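Local coordinates for protein alpha-galactosidase (Lactobacillus brevis, PDB 3MI6) that probably hydrolyses terminal, non-reducing alpha-D-galactose residues from alpha-D-galactosides such as galactose oligosaccharides and galactomannans, as a member of glycosyl hydrolase family 36, at residues D[280-291]-D[495-503]. Residues are numbered along the deposited sequence; the frame is centred on the assembly and turned at random.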
# COMPACT_ATOMS: atom_id res chain seq x y z
N GLU D 280 -0.75 -34.41 -13.72
CA GLU D 280 -0.35 -35.76 -13.32
C GLU D 280 -1.53 -36.54 -12.76
O GLU D 280 -1.42 -37.23 -11.76
CB GLU D 280 0.78 -35.73 -12.31
CG GLU D 280 2.03 -35.05 -12.85
CD GLU D 280 2.70 -35.86 -13.96
OE1 GLU D 280 3.46 -36.80 -13.62
OE2 GLU D 280 2.49 -35.55 -15.17
N PHE D 281 -2.68 -36.39 -13.41
CA PHE D 281 -3.86 -37.16 -13.04
C PHE D 281 -4.76 -37.49 -14.24
O PHE D 281 -4.96 -36.68 -15.16
CB PHE D 281 -4.67 -36.46 -11.96
CG PHE D 281 -6.03 -37.06 -11.76
CD1 PHE D 281 -6.23 -38.08 -10.86
CD2 PHE D 281 -7.12 -36.59 -12.49
CE1 PHE D 281 -7.49 -38.63 -10.68
CE2 PHE D 281 -8.37 -37.12 -12.33
CZ PHE D 281 -8.57 -38.14 -11.42
N GLY D 282 -5.31 -38.70 -14.18
CA GLY D 282 -6.20 -39.19 -15.21
C GLY D 282 -6.75 -40.50 -14.69
O GLY D 282 -5.99 -41.34 -14.18
N TRP D 283 -8.06 -40.69 -14.79
CA TRP D 283 -8.65 -41.90 -14.24
C TRP D 283 -9.50 -42.67 -15.24
O TRP D 283 -10.55 -42.17 -15.66
CB TRP D 283 -9.49 -41.56 -13.03
CG TRP D 283 -9.88 -42.74 -12.29
CD1 TRP D 283 -11.02 -43.47 -12.44
CD2 TRP D 283 -9.13 -43.37 -11.26
NE1 TRP D 283 -11.03 -44.51 -11.57
CE2 TRP D 283 -9.88 -44.48 -10.83
CE3 TRP D 283 -7.90 -43.10 -10.66
CZ2 TRP D 283 -9.44 -45.33 -9.82
CZ3 TRP D 283 -7.46 -43.95 -9.66
CH2 TRP D 283 -8.23 -45.05 -9.26
N ASN D 284 -9.05 -43.87 -15.60
CA ASN D 284 -9.79 -44.74 -16.52
C ASN D 284 -11.04 -45.34 -15.91
O ASN D 284 -10.98 -46.16 -14.99
CB ASN D 284 -8.90 -45.84 -17.09
CG ASN D 284 -7.75 -45.31 -17.91
OD1 ASN D 284 -7.95 -44.82 -19.03
ND2 ASN D 284 -6.54 -45.39 -17.37
N LEU D 285 -12.18 -44.92 -16.44
CA LEU D 285 -13.48 -45.29 -15.92
C LEU D 285 -14.12 -46.30 -16.86
O LEU D 285 -14.78 -45.93 -17.85
CB LEU D 285 -14.35 -44.03 -15.79
CG LEU D 285 -15.56 -43.98 -14.88
CD1 LEU D 285 -15.18 -44.25 -13.43
CD2 LEU D 285 -16.23 -42.62 -15.03
N ALA D 286 -13.91 -47.58 -16.58
CA ALA D 286 -14.49 -48.64 -17.39
C ALA D 286 -16.02 -48.64 -17.26
O ALA D 286 -16.58 -48.01 -16.35
CB ALA D 286 -13.94 -49.96 -16.97
N PRO D 287 -16.71 -49.34 -18.17
CA PRO D 287 -18.15 -49.49 -17.97
C PRO D 287 -18.50 -50.09 -16.59
O PRO D 287 -17.81 -51.02 -16.12
CB PRO D 287 -18.55 -50.44 -19.10
CG PRO D 287 -17.52 -50.23 -20.15
CD PRO D 287 -16.25 -49.99 -19.41
N GLN D 288 -19.54 -49.54 -15.97
CA GLN D 288 -20.05 -49.97 -14.66
C GLN D 288 -19.15 -49.50 -13.52
O GLN D 288 -19.35 -49.89 -12.37
CB GLN D 288 -20.24 -51.50 -14.59
CG GLN D 288 -21.12 -52.12 -15.68
CD GLN D 288 -22.41 -51.34 -15.92
OE1 GLN D 288 -22.85 -51.20 -17.07
NE2 GLN D 288 -23.00 -50.82 -14.85
N ALA D 289 -18.17 -48.68 -13.86
CA ALA D 289 -17.18 -48.20 -12.90
C ALA D 289 -17.58 -46.84 -12.33
O ALA D 289 -18.40 -46.12 -12.91
CB ALA D 289 -15.81 -48.12 -13.55
N THR D 290 -16.97 -46.49 -11.21
CA THR D 290 -17.29 -45.27 -10.50
C THR D 290 -16.03 -44.58 -10.02
O THR D 290 -15.01 -45.22 -9.77
CB THR D 290 -18.13 -45.57 -9.27
OG1 THR D 290 -17.52 -46.64 -8.55
CG2 THR D 290 -19.53 -45.97 -9.68
N PHE D 291 -16.12 -43.26 -9.87
CA PHE D 291 -15.02 -42.50 -9.30
C PHE D 291 -15.52 -41.46 -8.29
O PHE D 291 -16.33 -40.59 -8.64
CB PHE D 291 -14.18 -41.83 -10.39
CG PHE D 291 -13.07 -40.98 -9.85
CD1 PHE D 291 -11.90 -41.57 -9.41
CD2 PHE D 291 -13.22 -39.61 -9.74
CE1 PHE D 291 -10.89 -40.81 -8.88
CE2 PHE D 291 -12.21 -38.84 -9.21
CZ PHE D 291 -11.04 -39.44 -8.78
N ASP D 495 -1.95 -46.98 -19.93
CA ASP D 495 -3.01 -45.99 -19.84
C ASP D 495 -3.29 -45.57 -18.41
O ASP D 495 -3.76 -44.46 -18.16
CB ASP D 495 -4.29 -46.54 -20.45
CG ASP D 495 -4.24 -46.58 -21.95
OD1 ASP D 495 -3.78 -45.58 -22.54
OD2 ASP D 495 -4.66 -47.61 -22.54
N GLN D 496 -3.04 -46.48 -17.47
CA GLN D 496 -3.32 -46.21 -16.06
C GLN D 496 -2.20 -45.48 -15.33
O GLN D 496 -2.30 -45.29 -14.12
CB GLN D 496 -3.58 -47.51 -15.32
CG GLN D 496 -4.79 -48.25 -15.79
CD GLN D 496 -5.13 -49.40 -14.88
OE1 GLN D 496 -4.32 -50.29 -14.66
NE2 GLN D 496 -6.34 -49.37 -14.32
N GLN D 497 -1.14 -45.08 -16.02
CA GLN D 497 -0.01 -44.49 -15.29
C GLN D 497 -0.35 -43.16 -14.59
O GLN D 497 0.21 -42.85 -13.54
CB GLN D 497 1.23 -44.37 -16.16
CG GLN D 497 1.86 -45.70 -16.53
CD GLN D 497 2.33 -46.49 -15.32
OE1 GLN D 497 2.96 -45.94 -14.42
NE2 GLN D 497 2.03 -47.78 -15.30
N LEU D 498 -1.27 -42.41 -15.15
CA LEU D 498 -1.70 -41.16 -14.54
C LEU D 498 -2.58 -41.40 -13.33
O LEU D 498 -3.14 -40.45 -12.78
CB LEU D 498 -2.46 -40.30 -15.54
CG LEU D 498 -1.61 -39.81 -16.69
CD1 LEU D 498 -2.51 -39.12 -17.68
CD2 LEU D 498 -0.53 -38.88 -16.19
N GLU D 499 -2.72 -42.66 -12.93
CA GLU D 499 -3.55 -43.01 -11.78
C GLU D 499 -2.69 -43.40 -10.60
O GLU D 499 -3.22 -43.77 -9.56
CB GLU D 499 -4.44 -44.21 -12.09
CG GLU D 499 -5.68 -43.98 -12.92
CD GLU D 499 -6.37 -45.30 -13.28
OE1 GLU D 499 -6.25 -46.26 -12.48
OE2 GLU D 499 -7.02 -45.40 -14.35
N LEU D 500 -1.37 -43.34 -10.76
CA LEU D 500 -0.49 -43.79 -9.69
C LEU D 500 -0.61 -42.87 -8.49
O LEU D 500 -0.86 -43.33 -7.38
CB LEU D 500 0.96 -43.84 -10.17
CG LEU D 500 1.98 -44.81 -9.56
CD1 LEU D 500 3.39 -44.35 -9.93
CD2 LEU D 500 1.85 -44.98 -8.05
N PRO D 501 -0.43 -41.55 -8.69
CA PRO D 501 -0.47 -40.70 -7.51
C PRO D 501 -1.71 -40.93 -6.66
O PRO D 501 -1.57 -41.16 -5.48
CB PRO D 501 -0.44 -39.29 -8.10
CG PRO D 501 0.37 -39.46 -9.34
CD PRO D 501 -0.06 -40.79 -9.90
N HIS D 502 -2.90 -40.90 -7.24
CA HIS D 502 -4.09 -41.09 -6.42
C HIS D 502 -4.18 -42.48 -5.81
O HIS D 502 -4.65 -42.65 -4.69
CB HIS D 502 -5.35 -40.79 -7.20
CG HIS D 502 -6.59 -40.81 -6.37
ND1 HIS D 502 -7.65 -41.64 -6.64
CD2 HIS D 502 -6.91 -40.13 -5.25
CE1 HIS D 502 -8.59 -41.44 -5.73
NE2 HIS D 502 -8.17 -40.53 -4.88
N ARG D 503 -3.72 -43.49 -6.56
CA ARG D 503 -3.81 -44.85 -6.09
C ARG D 503 -2.86 -45.04 -4.92
O ARG D 503 -3.21 -45.66 -3.92
CB ARG D 503 -3.50 -45.84 -7.21
CG ARG D 503 -4.67 -46.09 -8.14
CD ARG D 503 -4.28 -47.00 -9.29
NE ARG D 503 -5.43 -47.28 -10.15
CZ ARG D 503 -6.30 -48.26 -9.92
NH1 ARG D 503 -6.14 -49.06 -8.87
NH2 ARG D 503 -7.32 -48.45 -10.75
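E499 and N284 link the N-terminal beta-domain to the (beta/alpha)8 barrel of this family 36 enzyme: strand 283-285 meets the 3-10 turn that leads into barrel helix 500-518. E499 OE2 accepts two hydrogen bonds, from the backbone N of N284 at 2.8 Å and from its amide ND2 at 3.1 Å, and the donors arrive from opposite faces of the carboxylate plane. An asparagine suits position 284 because the same ND2 also reaches D495 O at 3.0 Å, so one short amide ties the strand both to E499 in the turn and to the backbone just before it. The other carboxylate oxygen, E499 OE1, is gripped side-on by R503, with R503 NE 2.7 Å from E499 OE1 and R503 NH2 adding a second bond, both in the guanidinium plane. A glutamate suits this place because its length lets one carboxylate serve both sides: with its chain extended beyond CG (chi2 173°), E499 carries the carboxylate across one face of the W283 indole, CD resting over the rim. Were an alanine here instead, the R503 guanidinium would probably lose its salt-bridge mate, both N284 N-H donors would lose their shared acceptor, and a gap would open against the indole. W283 CH2 lies over one face of the R503 guanidinium, offset toward its rim, the two planes only 10° apart. F291 CD1 lies over the opposite face of the indole from E499, near its rim, and H502 turns an edge toward W283 in an offset edge-to-face pair, completing an aromatic cluster. Farther along, E280 forms a salt bridge with R99 of the second subunit, and E280 O lies 3.7 Å from P501 CG. Beside it, L498 O receives a weak hydrogen bond from G282 N and a CA-H...O contact from F281 CA at 3.4 Å.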